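Local coordinates for protein OXA-46 oxacillinase (PDB 3IF6) that probably hydrolyses beta-lactam antibiotics to substituted beta-amino acids, as a class D serine beta-lactamase of Pseudomonas aeruginosa, at residues Glu62-Arg67 against Ser167-Ile172; Phe174-Tyr179 against Pro230-Leu235; Arg203-Arg208 against Gly222-Pro227; Ala209-Glu214 against Lys248-Ala253. All coordinates share one frame; numbering follows the deposited sequence.

Contact 1: Glu62-Arg67 against Ser167-Ile172. With EDO (1,2-ethanediol), chain I; EDO (1,2-ethanediol), chain L.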
# COMPACT_ATOMS: atom_id res chain seq x y z
N GLU B 62 -15.77 -19.87 -20.72
CA GLU B 62 -16.98 -20.44 -20.12
C GLU B 62 -16.84 -20.46 -18.61
O GLU B 62 -17.79 -20.16 -17.90
CB GLU B 62 -17.23 -21.87 -20.64
CG GLU B 62 -17.56 -22.00 -22.14
CD GLU B 62 -16.42 -21.52 -23.07
OE1 GLU B 62 -16.67 -20.59 -23.88
OE2 GLU B 62 -15.30 -22.08 -22.97
N ARG B 63 -15.64 -20.83 -18.16
CA ARG B 63 -15.33 -20.97 -16.74
C ARG B 63 -15.12 -19.59 -16.12
O ARG B 63 -15.69 -19.29 -15.08
CB ARG B 63 -14.09 -21.84 -16.52
CG ARG B 63 -14.11 -22.49 -15.16
CD ARG B 63 -12.73 -22.89 -14.68
NE ARG B 63 -12.69 -22.90 -13.22
CZ ARG B 63 -12.58 -23.98 -12.47
NH1 ARG B 63 -12.48 -25.18 -13.02
NH2 ARG B 63 -12.56 -23.86 -11.14
N ALA B 64 -14.48 -18.72 -16.86
CA ALA B 64 -14.27 -17.35 -16.48
C ALA B 64 -15.62 -16.70 -16.25
O ALA B 64 -15.74 -15.86 -15.41
CB ALA B 64 -13.53 -16.65 -17.53
N ALA B 65 -16.62 -17.07 -17.01
CA ALA B 65 -17.98 -16.62 -16.79
C ALA B 65 -18.76 -17.33 -15.71
O ALA B 65 -19.80 -16.88 -15.34
CB ALA B 65 -18.74 -16.66 -18.05
N LYS B 66 -18.28 -18.46 -15.23
CA LYS B 66 -19.02 -19.17 -14.18
C LYS B 66 -18.75 -18.66 -12.74
O LYS B 66 -17.64 -18.30 -12.37
CB LYS B 66 -18.88 -20.70 -14.24
CG LYS B 66 -19.83 -21.33 -13.18
CD LYS B 66 -19.95 -22.83 -13.15
CE LYS B 66 -18.62 -23.50 -12.97
NZ LYS B 66 -18.87 -24.89 -12.47
N ARG B 67 -19.81 -18.68 -11.94
CA ARG B 67 -19.80 -18.18 -10.60
C ARG B 67 -19.41 -19.22 -9.55
O ARG B 67 -19.99 -20.31 -9.47
CB ARG B 67 -21.17 -17.61 -10.26
CG ARG B 67 -21.51 -16.34 -11.00
CD ARG B 67 -22.60 -15.62 -10.26
NE ARG B 67 -23.02 -14.44 -10.97
CZ ARG B 67 -24.27 -14.19 -11.38
NH1 ARG B 67 -25.27 -15.04 -11.15
NH2 ARG B 67 -24.52 -13.05 -12.03
N SER B 167 -18.02 -14.51 -10.30
CA SER B 167 -17.24 -15.12 -11.35
C SER B 167 -15.96 -14.37 -11.57
O SER B 167 -15.81 -13.24 -11.09
CB SER B 167 -18.04 -15.13 -12.65
OG SER B 167 -17.89 -13.92 -13.36
N ALA B 168 -15.05 -14.97 -12.34
CA ALA B 168 -13.75 -14.38 -12.60
C ALA B 168 -13.91 -13.03 -13.28
O ALA B 168 -13.41 -12.05 -12.76
CB ALA B 168 -12.84 -15.32 -13.36
N HIS B 169 -14.65 -12.96 -14.39
CA HIS B 169 -14.90 -11.67 -15.06
C HIS B 169 -15.51 -10.65 -14.12
O HIS B 169 -15.24 -9.47 -14.23
CB HIS B 169 -15.80 -11.80 -16.31
CG HIS B 169 -15.04 -12.00 -17.58
ND1 HIS B 169 -15.18 -13.12 -18.36
CD2 HIS B 169 -14.09 -11.24 -18.17
CE1 HIS B 169 -14.34 -13.05 -19.38
NE2 HIS B 169 -13.67 -11.92 -19.29
N GLU B 170 -16.39 -11.12 -13.25
CA GLU B 170 -17.05 -10.27 -12.30
C GLU B 170 -16.08 -9.75 -11.22
O GLU B 170 -16.24 -8.61 -10.76
CB GLU B 170 -18.23 -11.01 -11.68
CG GLU B 170 -19.37 -11.28 -12.65
CD GLU B 170 -20.65 -11.72 -11.96
OE1 GLU B 170 -20.62 -12.69 -11.16
OE2 GLU B 170 -21.70 -11.10 -12.22
N GLN B 171 -15.07 -10.56 -10.86
CA GLN B 171 -14.01 -10.15 -9.93
C GLN B 171 -13.29 -8.98 -10.54
O GLN B 171 -12.98 -8.01 -9.86
CB GLN B 171 -13.01 -11.28 -9.62
CG GLN B 171 -13.57 -12.47 -8.81
CD GLN B 171 -13.54 -12.30 -7.28
OE1 GLN B 171 -13.66 -11.19 -6.75
NE2 GLN B 171 -13.43 -13.41 -6.56
N ILE B 172 -13.08 -9.06 -11.85
CA ILE B 172 -12.36 -7.99 -12.56
C ILE B 172 -13.10 -6.64 -12.54
O ILE B 172 -12.49 -5.61 -12.27
CB ILE B 172 -12.02 -8.40 -14.00
CG1 ILE B 172 -11.16 -9.69 -13.99
CG2 ILE B 172 -11.34 -7.21 -14.76
CD1 ILE B 172 -9.69 -9.48 -13.84
C1 EDO I . -19.92 -13.04 -17.03
O1 EDO I . -19.40 -13.39 -15.74
C2 EDO I . -19.19 -11.82 -17.60
O2 EDO I . -18.28 -12.25 -18.62
C1 EDO L . -22.20 -15.19 -14.34
O1 EDO L . -21.77 -13.96 -14.93
C2 EDO L . -23.25 -15.89 -15.20
O2 EDO L . -22.81 -17.22 -15.54
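Arg-67, just beyond helix 61-64, reaches Glu-170 in the first turn of helix 168-179. Its CG lies beside its own backbone N, and the chain then runs extended to NE. From CB outward, CG packs 4.0 Å from Ser-167 CB. CD passes along Glu-170 OE1. NE then donates to Glu-170 OE1 at 3.0 Å, in the guanidinium plane and on the syn side of Glu-170 OE1 but tilted out of the carboxylate plane. NH2 adds a weak bond to Glu-170 OE2. Together they make a bidentate salt bridge in which the second arm is the weaker, its planes 25° apart. A 1,2-ethanediol, probably from the crystallisation liquor, places its C1 over one guanidinium face.

Glu-170 is also tied to the start of its own helix. Its N donates to Ser-167 OG at 3.2 Å, and Ser-167 N returns a weak bond to Glu-170 OE1. This is a capping box, with Ser-167 as N-cap. Ser-167 OG also donates to a second ethanediol.

The other anchor is Ala-64 O, which accepts a nearly straight bond from His-169 N at 3.3 Å. Ala-64 CB lies 4.4 Å from Ala-168 CB. Ala-64 CB is also 4.0 Å from His-169 ND1.

The contact sets the end of helix 61-64 against the start of helix 168-179. Strands 42-48 and 55-58 lie close by: His-169 touches Val-45 and Leu-56, and Ala-64 touches Val-58.

Contact 2: Phe174-Tyr179 against Pro230-Leu235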
# COMPACT_ATOMS: atom_id res chain seq x y z
N PHE B 174 -15.57 -5.61 -10.35
CA PHE B 174 -15.57 -5.10 -8.97
C PHE B 174 -14.25 -4.43 -8.61
O PHE B 174 -14.25 -3.35 -8.03
CB PHE B 174 -15.89 -6.20 -7.94
CG PHE B 174 -15.68 -5.76 -6.51
CD1 PHE B 174 -16.65 -4.97 -5.85
CD2 PHE B 174 -14.51 -6.10 -5.83
CE1 PHE B 174 -16.44 -4.54 -4.53
CE2 PHE B 174 -14.29 -5.68 -4.51
CZ PHE B 174 -15.26 -4.89 -3.86
N LEU B 175 -13.14 -5.06 -8.97
CA LEU B 175 -11.82 -4.58 -8.61
C LEU B 175 -11.47 -3.32 -9.34
O LEU B 175 -10.86 -2.43 -8.76
CB LEU B 175 -10.75 -5.63 -8.89
CG LEU B 175 -10.72 -6.93 -8.12
CD1 LEU B 175 -9.83 -7.91 -8.86
CD2 LEU B 175 -10.23 -6.71 -6.70
N ARG B 176 -11.83 -3.27 -10.63
CA ARG B 176 -11.61 -2.06 -11.44
C ARG B 176 -12.35 -0.83 -10.89
O ARG B 176 -11.79 0.27 -10.85
CB ARG B 176 -11.92 -2.29 -12.92
CG ARG B 176 -11.40 -1.12 -13.81
CD ARG B 176 -11.72 -1.27 -15.30
NE ARG B 176 -11.51 -2.65 -15.75
CZ ARG B 176 -11.42 -3.01 -17.03
NH1 ARG B 176 -11.49 -2.08 -17.99
NH2 ARG B 176 -11.25 -4.30 -17.34
N LYS B 177 -13.59 -1.02 -10.44
CA LYS B 177 -14.32 0.03 -9.72
C LYS B 177 -13.52 0.50 -8.49
O LYS B 177 -13.33 1.69 -8.31
CB LYS B 177 -15.72 -0.43 -9.28
CG LYS B 177 -16.71 -0.81 -10.40
CD LYS B 177 -17.65 -1.89 -9.88
CE LYS B 177 -18.98 -1.96 -10.61
NZ LYS B 177 -20.02 -2.63 -9.74
N LEU B 178 -13.06 -0.46 -7.69
CA LEU B 178 -12.34 -0.19 -6.45
C LEU B 178 -11.09 0.64 -6.69
O LEU B 178 -10.88 1.67 -6.05
CB LEU B 178 -12.00 -1.50 -5.73
CG LEU B 178 -11.19 -1.44 -4.42
CD1 LEU B 178 -11.78 -0.48 -3.37
CD2 LEU B 178 -11.01 -2.82 -3.83
N TYR B 179 -10.28 0.18 -7.64
CA TYR B 179 -9.12 0.91 -8.12
C TYR B 179 -9.40 2.38 -8.51
O TYR B 179 -8.55 3.25 -8.25
CB TYR B 179 -8.57 0.19 -9.33
CG TYR B 179 -7.38 0.86 -9.95
CD1 TYR B 179 -6.11 0.75 -9.37
CD2 TYR B 179 -7.50 1.59 -11.13
CE1 TYR B 179 -5.01 1.34 -9.94
CE2 TYR B 179 -6.39 2.19 -11.70
CZ TYR B 179 -5.14 2.07 -11.10
OH TYR B 179 -4.02 2.65 -11.66
N PRO B 230 -2.66 -0.21 -14.40
CA PRO B 230 -2.87 -1.49 -13.72
C PRO B 230 -2.98 -2.69 -14.67
O PRO B 230 -3.41 -2.55 -15.83
CB PRO B 230 -4.19 -1.28 -12.98
CG PRO B 230 -4.93 -0.29 -13.86
CD PRO B 230 -3.93 0.51 -14.64
N VAL B 231 -2.56 -3.85 -14.16
CA VAL B 231 -2.92 -5.14 -14.72
C VAL B 231 -3.79 -5.88 -13.69
O VAL B 231 -3.30 -6.33 -12.67
CB VAL B 231 -1.66 -5.96 -15.14
CG1 VAL B 231 -2.04 -7.24 -15.85
CG2 VAL B 231 -0.80 -5.14 -16.05
N PHE B 232 -5.10 -5.92 -13.91
CA PHE B 232 -5.99 -6.73 -13.07
C PHE B 232 -5.82 -8.20 -13.39
O PHE B 232 -5.34 -8.54 -14.48
CB PHE B 232 -7.44 -6.26 -13.20
CG PHE B 232 -7.64 -4.81 -12.82
CD1 PHE B 232 -7.38 -3.79 -13.74
CD2 PHE B 232 -8.06 -4.46 -11.53
CE1 PHE B 232 -7.55 -2.44 -13.38
CE2 PHE B 232 -8.24 -3.14 -11.18
CZ PHE B 232 -7.98 -2.12 -12.12
N PHE B 233 -6.15 -9.07 -12.42
CA PHE B 233 -6.14 -10.53 -12.60
C PHE B 233 -7.18 -11.18 -11.71
O PHE B 233 -7.56 -10.63 -10.69
CB PHE B 233 -4.76 -11.19 -12.42
CG PHE B 233 -4.14 -10.98 -11.06
CD1 PHE B 233 -4.37 -11.89 -10.03
CD2 PHE B 233 -3.31 -9.85 -10.81
CE1 PHE B 233 -3.80 -11.69 -8.75
CE2 PHE B 233 -2.74 -9.64 -9.54
CZ PHE B 233 -2.99 -10.56 -8.51
N ALA B 234 -7.70 -12.31 -12.16
CA ALA B 234 -8.65 -13.09 -11.44
C ALA B 234 -8.55 -14.50 -12.00
O ALA B 234 -8.94 -14.76 -13.15
CB ALA B 234 -10.03 -12.55 -11.62
N LEU B 235 -7.96 -15.38 -11.19
CA LEU B 235 -7.75 -16.77 -11.50
C LEU B 235 -8.59 -17.59 -10.53
O LEU B 235 -8.78 -17.18 -9.39
CB LEU B 235 -6.25 -17.15 -11.39
CG LEU B 235 -5.86 -18.65 -11.19
CD1 LEU B 235 -4.57 -19.07 -11.91
CD2 LEU B 235 -5.84 -19.11 -9.72
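The ring of Phe-232 lies against the last turns of helix 168-179, where Leu-175, Arg-176 and Tyr-179 meet it. This is the tight part of the contact. Phe-232 CE2 comes within 3.5 Å of Arg-176 CA. Arg-176 CB stands over one face of the ring, 4.3 Å from its centroid, in a CH-pi contact. Tyr-179 CB meets the ring at its edge, 3.7 Å from Phe-232 CZ. Leu-175 CB packs on Phe-232 CD2 at 3.9 Å.

The edge of Phe-232 also points to the face of Tyr-179 in an offset edge-to-face pair, planes at 88°. With CG anti to the backbone N (chi1 179°), the Tyr-179 ring reaches Pro-230. Pro-230 CG lies over the Tyr-179 face, 4.0 Å from its centroid.

Packing is thinner toward Phe-233, where Leu-175 CD1 comes no closer than 4.0 Å to Phe-233 O. On the partly exposed side, Arg-176 bends at chi3 and its guanidinium forms a salt bridge with Glu-49.

The helix segment runs roughly antiparallel to the strand segment, with axes 9.5 Å apart. Strands 42-48 and 217-226 flank strand 229-238, while helix 247-259 packs on Val-231, Phe-233 and Leu-235.

Contact 3: Arg203-Arg208 against Gly222-Pro227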
# COMPACT_ATOMS: atom_id res chain seq x y z
N ARG B 203 10.05 -0.63 -6.22
CA ARG B 203 10.16 0.82 -6.54
C ARG B 203 9.07 1.30 -7.49
O ARG B 203 8.55 2.40 -7.33
CB ARG B 203 11.54 1.19 -7.12
CG ARG B 203 12.71 0.59 -6.36
CD ARG B 203 14.04 1.30 -6.64
NE ARG B 203 15.08 0.83 -5.71
CZ ARG B 203 15.39 1.43 -4.56
NH1 ARG B 203 14.74 2.53 -4.15
NH2 ARG B 203 16.35 0.91 -3.79
N SER B 204 8.75 0.45 -8.47
CA SER B 204 7.93 0.80 -9.62
C SER B 204 6.58 0.11 -9.72
O SER B 204 5.75 0.47 -10.57
CB SER B 204 8.71 0.55 -10.91
OG SER B 204 9.39 1.74 -11.23
N TRP B 205 6.35 -0.87 -8.85
CA TRP B 205 5.10 -1.63 -8.85
C TRP B 205 4.49 -1.88 -7.48
O TRP B 205 5.20 -2.09 -6.49
CB TRP B 205 5.30 -2.96 -9.53
CG TRP B 205 6.49 -3.69 -9.05
CD1 TRP B 205 7.77 -3.50 -9.45
CD2 TRP B 205 6.51 -4.75 -8.09
NE1 TRP B 205 8.61 -4.38 -8.80
CE2 TRP B 205 7.86 -5.16 -7.96
CE3 TRP B 205 5.52 -5.40 -7.34
CZ2 TRP B 205 8.25 -6.19 -7.09
CZ3 TRP B 205 5.91 -6.43 -6.47
CH2 TRP B 205 7.27 -6.82 -6.36
N ILE B 206 3.16 -1.87 -7.43
CA ILE B 206 2.46 -2.35 -6.23
C ILE B 206 1.48 -3.47 -6.53
O ILE B 206 0.50 -3.27 -7.27
CB ILE B 206 1.79 -1.19 -5.45
CG1 ILE B 206 2.87 -0.15 -5.09
CG2 ILE B 206 1.12 -1.74 -4.24
CD1 ILE B 206 2.37 1.25 -4.90
N LEU B 207 1.77 -4.64 -5.94
CA LEU B 207 0.90 -5.83 -5.96
C LEU B 207 -0.16 -5.84 -4.85
O LEU B 207 0.17 -5.91 -3.68
CB LEU B 207 1.73 -7.12 -5.90
CG LEU B 207 0.91 -8.43 -5.91
CD1 LEU B 207 -0.08 -8.59 -7.11
CD2 LEU B 207 1.81 -9.65 -5.81
N ARG B 208 -1.43 -5.75 -5.26
CA ARG B 208 -2.61 -5.75 -4.36
C ARG B 208 -3.56 -6.94 -4.67
O ARG B 208 -4.25 -6.90 -5.68
CB ARG B 208 -3.41 -4.44 -4.48
CG ARG B 208 -2.61 -3.15 -4.29
CD ARG B 208 -3.52 -1.94 -4.40
NE ARG B 208 -2.76 -0.72 -4.70
CZ ARG B 208 -2.34 0.18 -3.81
NH1 ARG B 208 -2.58 0.04 -2.50
NH2 ARG B 208 -1.65 1.23 -4.23
N GLY B 222 -6.75 -9.83 -7.89
CA GLY B 222 -6.27 -8.49 -7.54
C GLY B 222 -5.67 -7.75 -8.74
O GLY B 222 -6.18 -7.86 -9.88
N TRP B 223 -4.60 -6.98 -8.48
CA TRP B 223 -3.84 -6.33 -9.55
C TRP B 223 -2.44 -5.92 -9.15
O TRP B 223 -2.13 -5.80 -7.98
CB TRP B 223 -4.59 -5.12 -10.12
CG TRP B 223 -4.71 -3.92 -9.21
CD1 TRP B 223 -3.81 -2.88 -9.10
CD2 TRP B 223 -5.79 -3.62 -8.30
NE1 TRP B 223 -4.27 -1.97 -8.19
CE2 TRP B 223 -5.48 -2.39 -7.69
CE3 TRP B 223 -6.98 -4.27 -7.97
CZ2 TRP B 223 -6.33 -1.79 -6.75
CZ3 TRP B 223 -7.83 -3.69 -7.05
CH2 TRP B 223 -7.49 -2.45 -6.44
N ILE B 224 -1.61 -5.73 -10.16
CA ILE B 224 -0.29 -5.16 -10.04
C ILE B 224 -0.25 -3.79 -10.79
O ILE B 224 -0.55 -3.72 -11.98
CB ILE B 224 0.80 -6.16 -10.53
CG1 ILE B 224 2.20 -5.60 -10.26
CG2 ILE B 224 0.59 -6.56 -12.01
CD1 ILE B 224 3.24 -6.61 -10.15
N GLU B 225 0.05 -2.71 -10.06
CA GLU B 225 0.23 -1.37 -10.63
C GLU B 225 1.69 -1.10 -11.05
O GLU B 225 2.62 -1.43 -10.33
CB GLU B 225 -0.19 -0.27 -9.65
CG GLU B 225 -1.25 -0.64 -8.65
CD GLU B 225 -1.61 0.52 -7.76
OE1 GLU B 225 -0.77 1.42 -7.55
OE2 GLU B 225 -2.75 0.55 -7.25
N TRP B 226 1.84 -0.48 -12.22
CA TRP B 226 3.12 -0.00 -12.73
C TRP B 226 2.90 1.47 -13.09
O TRP B 226 1.77 1.94 -13.03
CB TRP B 226 3.57 -0.80 -13.96
CG TRP B 226 3.81 -2.24 -13.76
CD1 TRP B 226 2.90 -3.24 -13.88
CD2 TRP B 226 5.06 -2.87 -13.45
NE1 TRP B 226 3.49 -4.45 -13.65
CE2 TRP B 226 4.82 -4.25 -13.39
CE3 TRP B 226 6.35 -2.40 -13.21
CZ2 TRP B 226 5.84 -5.19 -13.08
CZ3 TRP B 226 7.35 -3.32 -12.91
CH2 TRP B 226 7.09 -4.70 -12.84
N PRO B 227 3.98 2.19 -13.47
CA PRO B 227 3.90 3.64 -13.78
C PRO B 227 2.84 4.00 -14.85
O PRO B 227 2.23 5.06 -14.78
CB PRO B 227 5.31 3.96 -14.30
CG PRO B 227 6.20 2.90 -13.70
CD PRO B 227 5.36 1.67 -13.66
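Glu-225 OE2 is gripped by Arg-208 and Trp-223. Arg-208 NE donates to it at 2.8 Å, coming from well above the carboxylate plane. Trp-223 NE1 donates at 3.1 Å, almost straight and in its ring plane, to the anti lone pair of the same oxygen. Arg-208 NH2 adds weak bonds to OE1 and OE2 of Glu-225. The guanidinium and carboxylate planes stand 51° apart. An extended chain from CG to NE carries the Arg-208 head out to the acid, while its CD packs 3.7 Å from Trp-223 CZ2. Ile-206 CG2 covers the centre of one guanidinium face. The indole N-H and the arginine thus limit the rotation of the carboxylate. Arg-208 NH1 is held by Lys-194 O, and NH2 forms a salt bridge with an acidic side chain of the other subunit.

The two strands form the antiparallel beta hairpin 206-213 and 217-226, part of the central sheet of the serine beta-lactamase fold. Arg-208 and Trp-223 make a hydrogen-bonded pair: Arg-208 N to Trp-223 O and Trp-223 N to Arg-208 O are both 2.8 Å. Glu-225 N donates to Ile-206 O at 2.9 Å. Leu-207 and Ile-224 form the non-hydrogen-bonded pair between, with their side chains on the face away from the salt bridge.

Beyond the paired residues, Trp-205 CB sits over the six-membered ring of Trp-226, 3.8 Å from its centroid. The two side chains point the same way, and their ring planes meet obliquely, at 42°. Trp-205 CE3 touches Ile-224 CD1 at 3.8 Å, and Trp-226 NE1 donates to Ala-262 O.

Contact 4: Ala209-Glu214 against Lys248-Ala253. With TLA (L(+)-tartaric acid), chain G; EDO (1,2-ethanediol), chain J.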
# COMPACT_ATOMS: atom_id res chain seq x y z
N ALA B 209 -3.59 -7.95 -3.79
CA ALA B 209 -4.22 -9.23 -4.07
C ALA B 209 -4.74 -9.90 -2.80
O ALA B 209 -4.34 -9.53 -1.70
CB ALA B 209 -3.24 -10.16 -4.80
N LYS B 210 -5.65 -10.88 -2.99
CA LYS B 210 -6.24 -11.72 -1.96
C LYS B 210 -6.42 -13.16 -2.52
O LYS B 210 -6.96 -13.34 -3.63
CB LYS B 210 -7.57 -11.15 -1.54
CG LYS B 210 -8.18 -11.79 -0.29
CD LYS B 210 -7.32 -11.54 0.92
CE LYS B 210 -7.56 -12.59 1.95
NZ LYS B 210 -6.50 -13.58 1.97
N THR B 211 -5.93 -14.15 -1.78
CA THR B 211 -6.08 -15.54 -2.16
C THR B 211 -7.43 -16.01 -1.64
O THR B 211 -8.00 -15.40 -0.73
CB THR B 211 -4.90 -16.44 -1.62
OG1 THR B 211 -4.78 -16.28 -0.21
CG2 THR B 211 -3.57 -16.07 -2.26
N GLY B 212 -7.97 -17.05 -2.25
CA GLY B 212 -9.28 -17.60 -1.83
C GLY B 212 -9.21 -19.11 -1.83
O GLY B 212 -8.49 -19.68 -2.63
N TRP B 213 -9.92 -19.77 -0.92
CA TRP B 213 -9.98 -21.24 -0.93
C TRP B 213 -11.28 -21.70 -0.28
O TRP B 213 -11.48 -21.52 0.94
CB TRP B 213 -8.77 -21.93 -0.26
CG TRP B 213 -8.83 -23.45 -0.39
CD1 TRP B 213 -9.13 -24.15 -1.52
CD2 TRP B 213 -8.58 -24.45 0.64
NE1 TRP B 213 -9.08 -25.50 -1.27
CE2 TRP B 213 -8.78 -25.72 0.05
CE3 TRP B 213 -8.24 -24.39 2.01
CZ2 TRP B 213 -8.64 -26.94 0.76
CZ3 TRP B 213 -8.09 -25.61 2.73
CH2 TRP B 213 -8.28 -26.86 2.09
N GLU B 214 -12.14 -22.28 -1.13
CA GLU B 214 -13.48 -22.73 -0.77
C GLU B 214 -13.41 -24.18 -0.28
O GLU B 214 -14.24 -24.60 0.50
CB GLU B 214 -14.41 -22.56 -2.00
CG GLU B 214 -15.88 -22.99 -1.84
CD GLU B 214 -16.14 -24.51 -2.03
OE1 GLU B 214 -15.26 -25.29 -2.51
OE2 GLU B 214 -17.26 -24.92 -1.67
N LYS B 248 -0.51 -23.33 -6.30
CA LYS B 248 -0.73 -23.16 -7.75
C LYS B 248 -1.57 -21.92 -8.05
O LYS B 248 -1.57 -21.42 -9.15
CB LYS B 248 -1.46 -24.39 -8.30
CG LYS B 248 -0.69 -25.69 -8.24
CD LYS B 248 -1.56 -26.83 -8.72
CE LYS B 248 -0.92 -28.16 -8.29
NZ LYS B 248 -1.71 -29.29 -8.91
N ARG B 249 -2.32 -21.43 -7.07
CA ARG B 249 -3.10 -20.25 -7.34
C ARG B 249 -2.16 -19.14 -7.77
O ARG B 249 -2.28 -18.65 -8.90
CB ARG B 249 -3.94 -19.85 -6.13
CG ARG B 249 -4.97 -20.89 -5.74
CD ARG B 249 -5.54 -20.51 -4.41
NE ARG B 249 -4.47 -20.52 -3.43
CZ ARG B 249 -4.62 -20.18 -2.16
NH1 ARG B 249 -5.80 -19.80 -1.72
NH2 ARG B 249 -3.58 -20.22 -1.35
N GLU B 250 -1.22 -18.76 -6.89
CA GLU B 250 -0.24 -17.71 -7.20
C GLU B 250 0.76 -18.14 -8.25
O GLU B 250 1.31 -17.31 -8.96
CB GLU B 250 0.49 -17.23 -5.93
CG GLU B 250 -0.28 -16.18 -5.11
CD GLU B 250 0.07 -16.15 -3.61
OE1 GLU B 250 0.73 -15.19 -3.17
OE2 GLU B 250 -0.33 -17.08 -2.86
N ALA B 251 1.05 -19.43 -8.34
CA ALA B 251 2.15 -19.83 -9.21
C ALA B 251 1.78 -19.78 -10.70
O ALA B 251 2.61 -19.40 -11.53
CB ALA B 251 2.71 -21.19 -8.81
N ILE B 252 0.55 -20.16 -11.02
CA ILE B 252 0.04 -20.08 -12.38
C ILE B 252 -0.13 -18.61 -12.85
O ILE B 252 0.38 -18.23 -13.91
CB ILE B 252 -1.29 -20.86 -12.54
CG1 ILE B 252 -1.04 -22.36 -12.39
CG2 ILE B 252 -1.95 -20.55 -13.90
CD1 ILE B 252 -2.30 -23.18 -12.14
N ALA B 253 -0.85 -17.80 -12.06
CA ALA B 253 -1.13 -16.43 -12.43
C ALA B 253 0.14 -15.60 -12.54
O ALA B 253 0.23 -14.74 -13.41
CB ALA B 253 -2.11 -15.79 -11.45
O1 TLA G . -6.33 -18.43 0.80
O11 TLA G . -6.21 -19.92 2.44
C1 TLA G . -6.64 -18.85 1.94
C2 TLA G . -7.60 -18.02 2.72
O2 TLA G . -8.24 -17.19 1.75
C3 TLA G . -6.90 -17.19 3.79
O3 TLA G . -5.83 -16.43 3.18
C4 TLA G . -7.86 -16.20 4.42
O4 TLA G . -8.89 -16.66 4.99
O41 TLA G . -7.59 -14.96 4.35
C1 EDO J . -3.18 -9.47 2.42
O1 EDO J . -3.61 -8.14 2.69
C2 EDO J . -3.96 -9.96 1.23
O2 EDO J . -3.12 -10.96 0.63
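Arg-249 sets out with CG beside its backbone N (chi1 -63°) and bends at chi3 (-62°), and its guanidinium ends against Thr-211 and Gly-212. Thr-211 OG1 sits between its backbone N and carbonyl carbon (chi1 55°), on the side where a bound tartrate lies.

Thr-211 CB lies over one face of the guanidinium, 3.5 Å from Arg-249 NH1. That nitrogen makes two bonds near the guanidinium plane. One goes to Gly-212 O at 2.8 Å, with the donor well above the carbonyl plane. The other goes to O1 of the tartrate at 2.9 Å. Thr-211 OG1 donates to the same tartrate O1 at 2.8 Å. Arg-249 NE is held by Leu-246 O, which helps to fix the head.

Lys-210 takes the other end of the ligand. Its NZ donates to tartrate O41 at 3.0 Å and weakly to O3. Ser-72 OG and Lys-75 NZ also bond the tartrate.

At the side, Thr-211 CG2 meets Glu-250 OE2 at 3.4 Å. Glu-250 OE1 pairs with a basic side chain of the other subunit.

Tartrate probably came from the crystallisation liquor, yet it occupies the active site beside Ser-72, the predicted acylated serine. The sequence Lys-210, Thr-211, Gly-212 is the KTG motif of serine beta-lactamases. With Arg-249 it holds a tartrate carboxylate here, probably in the place where class D enzymes bind the beta-lactam carboxylate.

In the fold
All four contacts belong to the penicillin-binding transpeptidase-like domain. Contacts 1 and 2 share helix 168-179; their centres are 12 Å apart, and Ile-172 packs on Ala-234. Contacts 2 and 3 are 11 Å apart between centres and meet through the neighbouring strands 229-238 and 217-226. Contacts 3 and 4 occupy successive parts of strand 206-213, with centres 17 Å apart. Contact 4 also touches contact 2, where Leu-235 meets helix 247-259. Along the chain contact 1 comes first, contact 3 falls between the segments of contact 2, and contact 4 crosses both. Helices 168-179 and 247-259 thus pack on the central sheet, and strand 206-213 of that sheet lines the active site beside Ser-72.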